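Local coordinates for protein esterase (PDB 3DOH) that is a thermostable esterase that probably hydrolyses carboxylic ester bonds and carries an immunoglobulin-like domain beside its alpha/beta-hydrolase domain, at residues V201-P206 / E370-L375; V313-D318 / V322-S327; T344-G349 / I363-N368; F350-K353 / D357-G360. All blocks are in the same frame, centred on the assembly; numbering follows the deposited sequence.

Contact 1 (V201-P206 / E370-L375); sequences VVWAQP and EAIEWL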
loop_
_atom_site.group_PDB
_atom_site.type_symbol
_atom_site.label_atom_id
_atom_site.label_comp_id
_atom_site.label_asym_id
_atom_site.label_seq_id
_atom_site.Cartn_x
_atom_site.Cartn_y
_atom_site.Cartn_z
ATOM N N VAL A 201 -36.497 -0.493 15.226
ATOM C CA VAL A 201 -36.605 -1.499 14.225
ATOM C C VAL A 201 -36.000 -2.841 14.665
ATOM O O VAL A 201 -36.463 -3.915 14.271
ATOM C CB VAL A 201 -35.908 -0.879 12.994
ATOM C CG1 VAL A 201 -34.734 -1.684 12.503
ATOM C CG2 VAL A 201 -36.913 -0.409 11.953
ATOM N N VAL A 202 -34.994 -2.802 15.522
ATOM C CA VAL A 202 -34.351 -4.051 15.982
ATOM C C VAL A 202 -35.422 -4.987 16.566
ATOM O O VAL A 202 -35.471 -6.172 16.229
ATOM C CB VAL A 202 -33.164 -3.769 16.967
ATOM C CG1 VAL A 202 -33.645 -3.052 18.241
ATOM C CG2 VAL A 202 -32.415 -5.038 17.290
ATOM N N TRP A 203 -36.320 -4.422 17.377
ATOM C CA TRP A 203 -37.330 -5.217 18.020
ATOM C C TRP A 203 -38.236 -5.814 16.967
ATOM O O TRP A 203 -38.951 -6.758 17.212
ATOM C CB TRP A 203 -38.104 -4.364 18.984
ATOM C CG TRP A 203 -37.176 -3.432 19.780
ATOM C CD1 TRP A 203 -36.959 -2.092 19.548
ATOM C CD2 TRP A 203 -36.350 -3.786 20.898
ATOM N NE1 TRP A 203 -36.047 -1.606 20.452
ATOM C CE2 TRP A 203 -35.658 -2.626 21.289
ATOM C CE3 TRP A 203 -36.109 -4.981 21.588
ATOM C CZ2 TRP A 203 -34.750 -2.621 22.359
ATOM C CZ3 TRP A 203 -35.217 -4.978 22.654
ATOM C CH2 TRP A 203 -34.544 -3.810 23.023
ATOM N N ALA A 204 -38.156 -5.291 15.757
ATOM C CA ALA A 204 -39.110 -5.691 14.747
ATOM C C ALA A 204 -38.494 -6.647 13.752
ATOM O O ALA A 204 -39.201 -7.194 12.909
ATOM C CB ALA A 204 -39.719 -4.456 14.055
ATOM N N GLN A 205 -37.194 -6.878 13.870
ATOM C CA GLN A 205 -36.512 -7.879 13.032
ATOM C C GLN A 205 -37.074 -9.297 13.213
ATOM O O GLN A 205 -37.336 -9.700 14.326
ATOM C CB GLN A 205 -34.998 -7.805 13.272
ATOM C CG GLN A 205 -34.322 -6.647 12.457
ATOM C CD GLN A 205 -32.883 -6.379 12.865
ATOM O OE1 GLN A 205 -32.290 -5.374 12.436
ATOM N NE2 GLN A 205 -32.293 -7.271 13.707
ATOM N N PRO A 206 -37.377 -10.024 12.118
ATOM C CA PRO A 206 -37.697 -11.473 12.242
ATOM C C PRO A 206 -36.887 -12.292 13.254
ATOM O O PRO A 206 -37.482 -13.024 14.044
ATOM C CB PRO A 206 -37.505 -11.987 10.824
ATOM C CG PRO A 206 -37.968 -10.822 10.000
ATOM C CD PRO A 206 -37.521 -9.571 10.718
ATOM N N GLU A 370 -27.571 -9.890 24.195
ATOM C CA GLU A 370 -27.761 -10.110 25.622
ATOM C C GLU A 370 -28.806 -9.110 26.159
ATOM O O GLU A 370 -29.758 -9.480 26.858
ATOM C CB GLU A 370 -26.407 -9.938 26.362
ATOM C CG GLU A 370 -26.000 -11.084 27.311
ATOM C CD GLU A 370 -25.457 -10.631 28.733
ATOM O OE1 GLU A 370 -24.335 -10.014 28.850
ATOM O OE2 GLU A 370 -26.170 -10.929 29.744
ATOM N N ALA A 371 -28.620 -7.845 25.790
ATOM C CA ALA A 371 -29.497 -6.734 26.187
ATOM C C ALA A 371 -30.934 -6.941 25.728
ATOM O O ALA A 371 -31.885 -6.809 26.520
ATOM C CB ALA A 371 -28.959 -5.432 25.632
ATOM N N ILE A 372 -31.085 -7.265 24.448
ATOM C CA ILE A 372 -32.393 -7.628 23.878
ATOM C C ILE A 372 -33.065 -8.787 24.633
ATOM O O ILE A 372 -34.224 -8.681 25.080
ATOM C CB ILE A 372 -32.236 -7.930 22.387
ATOM C CG1 ILE A 372 -31.980 -6.618 21.648
ATOM C CG2 ILE A 372 -33.430 -8.690 21.855
ATOM C CD1 ILE A 372 -31.208 -6.814 20.401
ATOM N N GLU A 373 -32.310 -9.870 24.832
ATOM C CA GLU A 373 -32.849 -11.051 25.497
ATOM C C GLU A 373 -33.267 -10.694 26.899
ATOM O O GLU A 373 -34.377 -11.073 27.342
ATOM C CB GLU A 373 -31.817 -12.176 25.530
ATOM C CG GLU A 373 -31.799 -13.038 24.256
ATOM C CD GLU A 373 -33.197 -13.539 23.878
ATOM O OE1 GLU A 373 -33.710 -13.102 22.817
ATOM O OE2 GLU A 373 -33.794 -14.338 24.655
ATOM N N TRP A 374 -32.387 -9.951 27.594
ATOM C CA TRP A 374 -32.636 -9.552 28.951
ATOM C C TRP A 374 -33.932 -8.747 29.072
ATOM O O TRP A 374 -34.685 -8.900 30.032
ATOM C CB TRP A 374 -31.466 -8.730 29.455
ATOM C CG TRP A 374 -31.738 -8.066 30.792
ATOM C CD1 TRP A 374 -31.529 -8.612 32.038
ATOM C CD2 TRP A 374 -32.274 -6.732 31.027
ATOM N NE1 TRP A 374 -31.872 -7.698 33.012
ATOM C CE2 TRP A 374 -32.329 -6.544 32.422
ATOM C CE3 TRP A 374 -32.662 -5.673 30.196
ATOM C CZ2 TRP A 374 -32.801 -5.348 33.003
ATOM C CZ3 TRP A 374 -33.130 -4.480 30.787
ATOM C CH2 TRP A 374 -33.199 -4.339 32.166
ATOM N N LEU A 375 -34.209 -7.879 28.102
ATOM C CA LEU A 375 -35.366 -7.011 28.269
ATOM C C LEU A 375 -36.574 -7.916 28.279
ATOM O O LEU A 375 -37.455 -7.758 29.130
ATOM C CB LEU A 375 -35.448 -5.950 27.186
ATOM C CG LEU A 375 -36.578 -4.909 27.204
ATOM C CD1 LEU A 375 -36.275 -3.784 28.177
ATOM C CD2 LEU A 375 -36.686 -4.353 25.826
#
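Trp203 and Val202, in a 3-10 segment of the loop before helix 206-209, pack against Ile372 and Leu375 on helix 369-376, near the C-terminal end of the chain, in the alpha/beta-hydrolase fold. The contact is buried and wholly apolar. Ile372 bridges both partners along its length. From CB, its CG2 branch ends 4.2 Å from Trp203 CZ3, at the margin of contact. The CG1 branch lies anti to the carbonyl carbon (chi1 -72°), which brings Ile372 CG1 to 3.8 Å from Trp203 CZ3. Beyond it, Ile372 CD1 passes the indole and meets Val202 CG2 at 3.8 Å. One turn further along the helix, Leu375 reaches the six-membered end of the indole at about a right angle, and its CD2 lies 3.6 Å from both CZ3 and CH2 of Trp203. The ring is also backed from within its own segment, where Val202 CG1 sits over one face, toward the rim. Tyr208 of helix 206-209 packs on both Val202 and Ile372, while Leu375 extends the apolar layer to Ala290 and Ile292 of strand 290-294. At the other end of the indole, Trp203 NE1 is hydrogen-bonded to the carbonyl oxygen of Gly199.

Contact 2 (V313-D318 / V322-S327); sequences VFHAED and VPVENS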
loop_
_atom_site.group_PDB
_atom_site.type_symbol
_atom_site.label_atom_id
_atom_site.label_comp_id
_atom_site.label_asym_id
_atom_site.label_seq_id
_atom_site.Cartn_x
_atom_site.Cartn_y
_atom_site.Cartn_z
ATOM N N VAL A 313 -28.583 0.475 32.035
ATOM C CA VAL A 313 -28.064 1.736 31.539
ATOM C C VAL A 313 -26.824 1.527 30.631
ATOM O O VAL A 313 -26.005 0.638 30.866
ATOM C CB VAL A 313 -27.670 2.596 32.741
ATOM C CG1 VAL A 313 -27.248 4.007 32.316
ATOM C CG2 VAL A 313 -28.808 2.668 33.729
ATOM N N PHE A 314 -26.698 2.347 29.594
ATOM C CA PHE A 314 -25.571 2.305 28.668
ATOM C C PHE A 314 -25.118 3.768 28.456
ATOM O O PHE A 314 -25.974 4.687 28.388
ATOM C CB PHE A 314 -25.986 1.681 27.312
ATOM C CG PHE A 314 -26.310 0.206 27.369
ATOM C CD1 PHE A 314 -27.565 -0.241 27.793
ATOM C CD2 PHE A 314 -25.358 -0.753 27.000
ATOM C CE1 PHE A 314 -27.857 -1.643 27.843
ATOM C CE2 PHE A 314 -25.659 -2.153 27.052
ATOM C CZ PHE A 314 -26.894 -2.589 27.470
ATOM N N HIS A 315 -23.798 3.990 28.351
ATOM C CA HIS A 315 -23.220 5.315 28.119
ATOM C C HIS A 315 -21.767 5.071 27.708
ATOM O O HIS A 315 -21.188 4.053 28.056
ATOM C CB HIS A 315 -23.242 6.114 29.426
ATOM C CG HIS A 315 -23.422 7.590 29.246
ATOM N ND1 HIS A 315 -22.598 8.355 28.445
ATOM C CD2 HIS A 315 -24.306 8.450 29.804
ATOM C CE1 HIS A 315 -22.987 9.614 28.497
ATOM N NE2 HIS A 315 -24.009 9.699 29.329
ATOM N N ALA A 316 -21.153 5.985 26.972
ATOM C CA ALA A 316 -19.730 5.830 26.680
ATOM C C ALA A 316 -19.004 6.825 27.535
ATOM O O ALA A 316 -19.428 7.995 27.637
ATOM C CB ALA A 316 -19.432 6.076 25.230
ATOM N N GLU A 317 -17.898 6.354 28.126
ATOM C CA GLU A 317 -17.042 7.153 29.007
ATOM C C GLU A 317 -16.673 8.531 28.451
ATOM O O GLU A 317 -16.686 9.533 29.178
ATOM C CB GLU A 317 -15.774 6.382 29.296
ATOM C CG GLU A 317 -14.924 7.046 30.360
ATOM C CD GLU A 317 -14.020 8.125 29.792
ATOM O OE1 GLU A 317 -13.846 8.194 28.556
ATOM O OE2 GLU A 317 -13.490 8.920 30.573
ATOM N N ASP A 318 -16.325 8.554 27.166
ATOM C CA ASP A 318 -15.913 9.775 26.489
ATOM C C ASP A 318 -17.001 10.408 25.644
ATOM O O ASP A 318 -16.665 11.038 24.649
ATOM C CB ASP A 318 -14.699 9.511 25.579
ATOM C CG ASP A 318 -14.866 8.284 24.725
ATOM O OD1 ASP A 318 -15.891 7.571 24.833
ATOM O OD2 ASP A 318 -13.957 8.000 23.950
ATOM N N VAL A 322 -23.163 14.298 26.080
ATOM C CA VAL A 322 -23.841 14.003 27.315
ATOM C C VAL A 322 -22.863 13.312 28.264
ATOM O O VAL A 322 -22.586 12.125 28.117
ATOM C CB VAL A 322 -25.051 13.081 27.087
ATOM C CG1 VAL A 322 -25.655 12.638 28.434
ATOM C CG2 VAL A 322 -26.132 13.768 26.180
ATOM N N PRO A 323 -22.336 14.062 29.254
ATOM C CA PRO A 323 -21.296 13.594 30.192
ATOM C C PRO A 323 -21.694 12.227 30.739
ATOM O O PRO A 323 -22.879 12.014 31.042
ATOM C CB PRO A 323 -21.364 14.615 31.337
ATOM C CG PRO A 323 -22.136 15.788 30.844
ATOM C CD PRO A 323 -22.789 15.439 29.531
ATOM N N VAL A 324 -20.747 11.298 30.851
ATOM C CA VAL A 324 -21.088 9.921 31.261
ATOM C C VAL A 324 -21.554 9.943 32.728
ATOM O O VAL A 324 -22.303 9.049 33.192
ATOM C CB VAL A 324 -19.882 8.957 31.044
ATOM C CG1 VAL A 324 -18.648 9.413 31.859
ATOM C CG2 VAL A 324 -20.226 7.509 31.365
ATOM N N GLU A 325 -21.116 10.981 33.459
ATOM C CA GLU A 325 -21.484 11.130 34.872
ATOM C C GLU A 325 -23.017 11.130 35.045
ATOM O O GLU A 325 -23.541 10.679 36.047
ATOM C CB GLU A 325 -20.824 12.380 35.458
ATOM C CG GLU A 325 -21.373 12.825 36.803
ATOM C CD GLU A 325 -20.708 12.102 37.993
ATOM O OE1 GLU A 325 -20.407 10.860 37.901
ATOM O OE2 GLU A 325 -20.481 12.800 39.028
ATOM N N ASN A 326 -23.724 11.631 34.039
ATOM C CA ASN A 326 -25.151 11.562 33.996
ATOM C C ASN A 326 -25.734 10.154 34.211
ATOM O O ASN A 326 -26.731 10.006 34.907
ATOM C CB ASN A 326 -25.599 12.119 32.669
ATOM C CG ASN A 326 -25.839 13.605 32.713
ATOM O OD1 ASN A 326 -26.946 14.029 32.993
ATOM N ND2 ASN A 326 -24.831 14.398 32.422
ATOM N N SER A 327 -25.135 9.124 33.619
ATOM C CA SER A 327 -25.571 7.742 33.879
ATOM C C SER A 327 -25.007 7.218 35.194
ATOM O O SER A 327 -25.740 6.624 35.989
ATOM C CB SER A 327 -25.143 6.799 32.763
ATOM O OG SER A 327 -25.984 6.976 31.668
HETATM O O HOH W 1 -18.755 11.892 29.000
#
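The imidazole of His315 lies flat on the backbone of Val324, with CA of Val324 nearly over the ring centre. This is a CH-pi contact, in which Val324 CA stands 3.4 Å from the centroid of the His315 ring and 14° off the ring normal. Ser327 OG comes in at the ring edge, near its plane and beside CD2, and also meets Val313 CG1, while Val322 CG1 lies 3.5 Å from His315 NE2. Val324 holds CG1 between its backbone N and carbonyl carbon (chi1 59°), turned toward Glu317 O, and the other methyl, Val324 CG2, lies 3.8 Å from His315 CG. A bond to the next residue in the strand helps fix the ring's rotation: His315 ND1 donates to Ala316 O over 3.3 Å, approaching from above the carbonyl plane. These segments are the first strand and the start of the helix of a beta-alpha-beta unit, in which strand 311-316, helix 325-336 and strand 341-346 follow in turn. The short loop joining them holds Asp319, probably the acid of a Ser-His-Asp triad, whose OD1 accepts from Val322 N. Replacing the imidazole of His315 with the methyl of an alanine is likely to open a gap over the Val324 backbone and leave Ser327 and Val322 without the ring they pack against. Toward the surface the fit slackens. Here a water donates to Glu317 O and accepts from Val324 N, 2.8 Å away, joining the segments indirectly. Pro323 is at the exposed rim, and the Glu317 side chain packs on Arg207 of the third subunit.

Contact 3 (T344-G349 / I363-N368); sequences TEYEKG and IPTYEN. With SO4 (sulfate ion), chain D.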
loop_
_atom_site.group_PDB
_atom_site.type_symbol
_atom_site.label_atom_id
_atom_site.label_comp_id
_atom_site.label_asym_id
_atom_site.label_seq_id
_atom_site.Cartn_x
_atom_site.Cartn_y
_atom_site.Cartn_z
ATOM N N THR A 344 -23.350 -1.093 31.606
ATOM C CA THR A 344 -22.254 -1.266 30.706
ATOM C C THR A 344 -21.830 0.150 30.321
ATOM O O THR A 344 -22.634 0.886 29.752
ATOM C CB THR A 344 -22.773 -1.981 29.460
ATOM O OG1 THR A 344 -23.375 -3.209 29.857
ATOM C CG2 THR A 344 -21.654 -2.264 28.476
ATOM N N GLU A 345 -20.592 0.536 30.640
ATOM C CA GLU A 345 -20.039 1.823 30.221
ATOM C C GLU A 345 -18.876 1.595 29.296
ATOM O O GLU A 345 -17.791 1.178 29.737
ATOM C CB GLU A 345 -19.565 2.632 31.402
ATOM C CG GLU A 345 -19.029 4.009 31.047
ATOM C CD GLU A 345 -18.401 4.729 32.251
ATOM O OE1 GLU A 345 -19.074 4.899 33.294
ATOM O OE2 GLU A 345 -17.214 5.117 32.166
ATOM N N TYR A 346 -19.110 1.874 28.019
ATOM C CA TYR A 346 -18.097 1.786 26.983
ATOM C C TYR A 346 -16.836 2.630 27.272
ATOM O O TYR A 346 -16.913 3.863 27.359
ATOM C CB TYR A 346 -18.707 2.175 25.614
ATOM C CG TYR A 346 -19.891 1.323 25.205
ATOM C CD1 TYR A 346 -19.707 -0.011 24.840
ATOM C CD2 TYR A 346 -21.189 1.847 25.185
ATOM C CE1 TYR A 346 -20.776 -0.829 24.473
ATOM C CE2 TYR A 346 -22.285 1.047 24.810
ATOM C CZ TYR A 346 -22.057 -0.300 24.453
ATOM O OH TYR A 346 -23.087 -1.127 24.091
ATOM N N GLU A 347 -15.698 1.939 27.419
ATOM C CA GLU A 347 -14.380 2.560 27.628
ATOM C C GLU A 347 -14.020 3.634 26.590
ATOM O O GLU A 347 -14.311 3.481 25.391
ATOM C CB GLU A 347 -13.276 1.514 27.527
ATOM C CG GLU A 347 -13.118 0.573 28.665
ATOM C CD GLU A 347 -11.934 -0.397 28.395
ATOM O OE1 GLU A 347 -12.129 -1.344 27.579
ATOM O OE2 GLU A 347 -10.811 -0.199 28.980
ATOM N N LYS A 348 -13.327 4.671 27.070
ATOM C CA LYS A 348 -12.682 5.681 26.220
ATOM C C LYS A 348 -11.990 5.031 25.053
ATOM O O LYS A 348 -11.249 4.071 25.240
ATOM C CB LYS A 348 -11.637 6.449 27.016
ATOM C CG LYS A 348 -10.864 7.477 26.186
ATOM C CD LYS A 348 -10.167 8.513 27.045
ATOM C CE LYS A 348 -9.460 9.507 26.158
ATOM N NZ LYS A 348 -10.425 10.495 25.637
ATOM N N GLY A 349 -12.235 5.538 23.852
ATOM C CA GLY A 349 -11.657 4.934 22.665
ATOM C C GLY A 349 -12.415 3.764 22.025
ATOM O O GLY A 349 -12.262 3.516 20.816
ATOM N N ILE A 363 -25.591 2.628 19.241
ATOM C CA ILE A 363 -25.147 1.714 18.184
ATOM C C ILE A 363 -24.654 0.335 18.675
ATOM O O ILE A 363 -25.198 -0.676 18.277
ATOM C CB ILE A 363 -24.085 2.387 17.314
ATOM C CG1 ILE A 363 -24.729 3.553 16.541
ATOM C CG2 ILE A 363 -23.418 1.359 16.412
ATOM C CD1 ILE A 363 -23.761 4.662 16.118
ATOM N N PRO A 364 -23.643 0.268 19.547
ATOM C CA PRO A 364 -23.380 -1.097 20.001
ATOM C C PRO A 364 -24.491 -1.658 20.853
ATOM O O PRO A 364 -24.648 -2.886 20.946
ATOM C CB PRO A 364 -22.134 -0.961 20.875
ATOM C CG PRO A 364 -21.907 0.464 21.042
ATOM C CD PRO A 364 -22.720 1.252 20.116
ATOM N N THR A 365 -25.242 -0.782 21.511
ATOM C CA THR A 365 -26.206 -1.239 22.496
ATOM C C THR A 365 -27.320 -2.012 21.821
ATOM O O THR A 365 -27.617 -3.117 22.239
ATOM C CB THR A 365 -26.748 -0.062 23.275
ATOM O OG1 THR A 365 -25.639 0.570 23.910
ATOM C CG2 THR A 365 -27.727 -0.494 24.302
ATOM N N TYR A 366 -27.912 -1.443 20.769
ATOM C CA TYR A 366 -28.955 -2.143 20.020
ATOM C C TYR A 366 -28.429 -3.342 19.252
ATOM O O TYR A 366 -29.211 -4.177 18.771
ATOM C CB TYR A 366 -29.777 -1.190 19.130
ATOM C CG TYR A 366 -30.600 -0.241 19.975
ATOM C CD1 TYR A 366 -31.354 -0.727 21.043
ATOM C CD2 TYR A 366 -30.605 1.147 19.739
ATOM C CE1 TYR A 366 -32.106 0.140 21.844
ATOM C CE2 TYR A 366 -31.356 2.013 20.568
ATOM C CZ TYR A 366 -32.104 1.486 21.597
ATOM O OH TYR A 366 -32.841 2.289 22.416
ATOM N N GLU A 367 -27.110 -3.450 19.167
ATOM C CA GLU A 367 -26.485 -4.639 18.575
ATOM C C GLU A 367 -26.144 -5.720 19.622
ATOM O O GLU A 367 -25.612 -6.775 19.283
ATOM C CB GLU A 367 -25.293 -4.271 17.662
ATOM C CG GLU A 367 -25.654 -3.477 16.382
ATOM C CD GLU A 367 -26.759 -4.133 15.497
ATOM O OE1 GLU A 367 -26.480 -5.160 14.836
ATOM O OE2 GLU A 367 -27.909 -3.602 15.441
ATOM N N ASN A 368 -26.538 -5.505 20.867
ATOM C CA ASN A 368 -26.238 -6.450 21.933
ATOM C C ASN A 368 -27.373 -7.473 22.186
ATOM O O ASN A 368 -28.421 -7.139 22.786
ATOM C CB ASN A 368 -25.949 -5.628 23.179
ATOM C CG ASN A 368 -25.423 -6.445 24.341
ATOM O OD1 ASN A 368 -25.781 -7.622 24.532
ATOM N ND2 ASN A 368 -24.603 -5.786 25.177
HETATM S S SO4 D . -11.645 4.663 30.644
HETATM O O1 SO4 D . -11.393 3.354 31.310
HETATM O O2 SO4 D . -11.563 5.862 31.461
HETATM O O3 SO4 D . -12.962 4.613 29.998
HETATM O O4 SO4 D . -10.567 4.894 29.689
HETATM O O HOH W 2 -23.052 -3.715 24.483
#
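Tyr346 reaches from strand 341-346, an outermost strand of the alpha/beta-hydrolase sheet within this chain, to Pro364 and Thr365 on helix 362-366. Pro364 sits over one face of the phenol in a CH-pi contact, its CG 3.9 Å from the centroid of the Tyr346 ring and displaced toward the hydroxyl end. Thr365 comes instead to the edge, in the ring plane, with OG1 3.1 Å from Tyr346 OH. A water 2.6 Å from Tyr346 OH accepts from Asn368 ND2 at 2.7 Å and so links the phenol oxygen to the residue that precedes helix 369-376. A phenylalanine in place of Tyr346 would probably keep the proline over its ring face but leave the water and Thr365 OG1 without the phenol oxygen. Behind this first shell, Thr365 OG1 is anchored to Ser361 O, Asn368 OD1 caps helix 369-376 at Ala371 N, and the Phe350 ring meets that of Tyr346. Past the strand, Glu347 forms a salt bridge with Arg198 of the third subunit. A sulfate, probably from the crystallisation liquor, also binds Arg207 of that subunit, and Lys348 N donates to its O3 over 3.0 Å in a nearly straight bond (170°).

Contact 4 (F350-K353 / D357-G360); sequences FMEK and DPHG. With SO4 (sulfate ion), chain C.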
loop_
_atom_site.group_PDB
_atom_site.type_symbol
_atom_site.label_atom_id
_atom_site.label_comp_id
_atom_site.label_asym_id
_atom_site.label_seq_id
_atom_site.Cartn_x
_atom_site.Cartn_y
_atom_site.Cartn_z
ATOM N N PHE A 350 -13.219 3.039 22.802
ATOM C CA PHE A 350 -13.956 1.897 22.260
ATOM C C PHE A 350 -14.801 2.260 21.015
ATOM O O PHE A 350 -14.847 1.511 20.005
ATOM C CB PHE A 350 -14.852 1.265 23.321
ATOM C CG PHE A 350 -15.824 0.272 22.771
ATOM C CD1 PHE A 350 -15.575 -1.083 22.867
ATOM C CD2 PHE A 350 -16.982 0.684 22.149
ATOM C CE1 PHE A 350 -16.488 -2.028 22.360
ATOM C CE2 PHE A 350 -17.885 -0.237 21.623
ATOM C CZ PHE A 350 -17.648 -1.591 21.733
ATOM N N MET A 351 -15.486 3.398 21.116
ATOM C CA MET A 351 -16.353 3.840 20.054
ATOM C C MET A 351 -15.542 4.178 18.800
ATOM O O MET A 351 -15.815 3.593 17.724
ATOM C CB MET A 351 -17.207 5.018 20.515
ATOM C CG MET A 351 -18.145 4.686 21.674
ATOM S SD MET A 351 -19.506 3.595 21.205
ATOM C CE MET A 351 -20.515 4.736 20.312
ATOM N N GLU A 352 -14.536 5.069 18.924
ATOM C CA GLU A 352 -13.786 5.500 17.715
ATOM C C GLU A 352 -13.043 4.320 17.109
ATOM O O GLU A 352 -12.931 4.230 15.892
ATOM C CB GLU A 352 -12.853 6.701 17.943
ATOM C CG GLU A 352 -13.542 7.978 18.534
ATOM C CD GLU A 352 -14.159 8.962 17.497
ATOM O OE1 GLU A 352 -14.837 8.523 16.510
ATOM O OE2 GLU A 352 -13.969 10.203 17.708
ATOM N N LYS A 353 -12.587 3.395 17.951
ATOM C CA LYS A 353 -12.008 2.165 17.458
ATOM C C LYS A 353 -12.978 1.490 16.495
ATOM O O LYS A 353 -12.563 1.047 15.443
ATOM C CB LYS A 353 -11.578 1.253 18.627
ATOM C CG LYS A 353 -11.426 -0.254 18.311
ATOM C CD LYS A 353 -11.188 -1.132 19.593
ATOM C CE LYS A 353 -10.463 -2.490 19.262
ATOM N NZ LYS A 353 -11.298 -3.495 18.491
ATOM N N ASP A 357 -18.791 7.861 16.365
ATOM C CA ASP A 357 -18.796 9.026 17.231
ATOM C C ASP A 357 -19.094 8.548 18.692
ATOM O O ASP A 357 -20.048 7.781 18.886
ATOM C CB ASP A 357 -19.888 9.970 16.716
ATOM C CG ASP A 357 -19.980 11.280 17.521
ATOM O OD1 ASP A 357 -20.248 11.238 18.769
ATOM O OD2 ASP A 357 -19.774 12.356 16.878
ATOM N N PRO A 358 -18.282 8.964 19.716
ATOM C CA PRO A 358 -18.596 8.367 21.039
ATOM C C PRO A 358 -19.972 8.744 21.615
ATOM O O PRO A 358 -20.395 8.149 22.565
ATOM C CB PRO A 358 -17.423 8.807 21.968
ATOM C CG PRO A 358 -16.679 9.802 21.262
ATOM C CD PRO A 358 -17.127 9.879 19.794
ATOM N N HIS A 359 -20.661 9.714 21.056
ATOM C CA HIS A 359 -21.998 9.994 21.552
ATOM C C HIS A 359 -23.005 8.885 21.145
ATOM O O HIS A 359 -23.915 8.549 21.933
ATOM C CB HIS A 359 -22.477 11.395 21.145
ATOM C CG HIS A 359 -23.860 11.710 21.606
ATOM N ND1 HIS A 359 -24.289 11.451 22.888
ATOM C CD2 HIS A 359 -24.920 12.250 20.960
ATOM C CE1 HIS A 359 -25.557 11.813 23.014
ATOM N NE2 HIS A 359 -25.960 12.308 21.860
ATOM N N GLY A 360 -22.810 8.291 19.966
ATOM C CA GLY A 360 -23.685 7.237 19.471
ATOM C C GLY A 360 -23.670 5.894 20.182
ATOM O O GLY A 360 -23.760 4.850 19.543
HETATM S S SO4 C . -29.287 13.375 19.861
HETATM O O1 SO4 C . -29.007 14.644 19.186
HETATM O O2 SO4 C . -29.750 12.423 18.811
HETATM O O3 SO4 C . -30.267 13.623 20.945
HETATM O O4 SO4 C . -28.080 12.874 20.485
#
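Met351 and Pro358 bring their CA atoms within 5.1 Å where the single-turn helix 350-353 faces a type I turn from Asp357 to Gly360. Gly360 N closes the turn on Asp357 O at 3.0 Å. Asp357 OD1 adds an Asx turn, accepting from His359 N over 2.8 Å through its anti lone pair. Against this compact turn Met351 lies with CB 3.7 Å from Pro358 CA. Its chain then bends at chi2 (-70°) and chi3 (-74°), which carries Met351 CE to the backbone oxygens of the turn, 3.3 Å from Gly360 O and also in contact with Asp357 O. On the exposed flank, Glu352 bends back so that OE2 rests 3.8 Å from Pro358 CD, a loose van der Waals contact. His359 takes no part in this packing; its ring serves a different site, where NE2 donates to O4 of a sulfate over 2.6 Å. Ser271 also bonds to that NE2 and to the sulfate, and Asp319 to ND1, an arrangement consistent with the catalytic triad of an alpha/beta hydrolase. The contact thus lies between strand 341-346 and helix 362-366 along the chain, with Met351 and Phe350 both packing on Pro364 of that helix, and Pro358 touching Asp318 in the loop after strand 311-316.

Overall arrangement
Contact 1 encloses the other three along the chain and is buried and purely apolar, about 13 Å at its nearest atoms from contact 4. It meets contact 3 where Val202 and Ile372 pack on Tyr366, and contact 2 through Ala371 and Phe314. Contacts 2 and 3 share the sheet, their neighbouring strands joined by a probable hydrogen bond from Glu317 N to Tyr346 O; both mix ring packing with a bridging water. Contact 4, nested within contact 3, is the partly exposed member, where methionine and proline pack beside a hydrogen-bonded turn. Val322 of contact 2 touches His359 of contact 4, so the two meet beside the probable triad, while contact 3 extends toward another subunit.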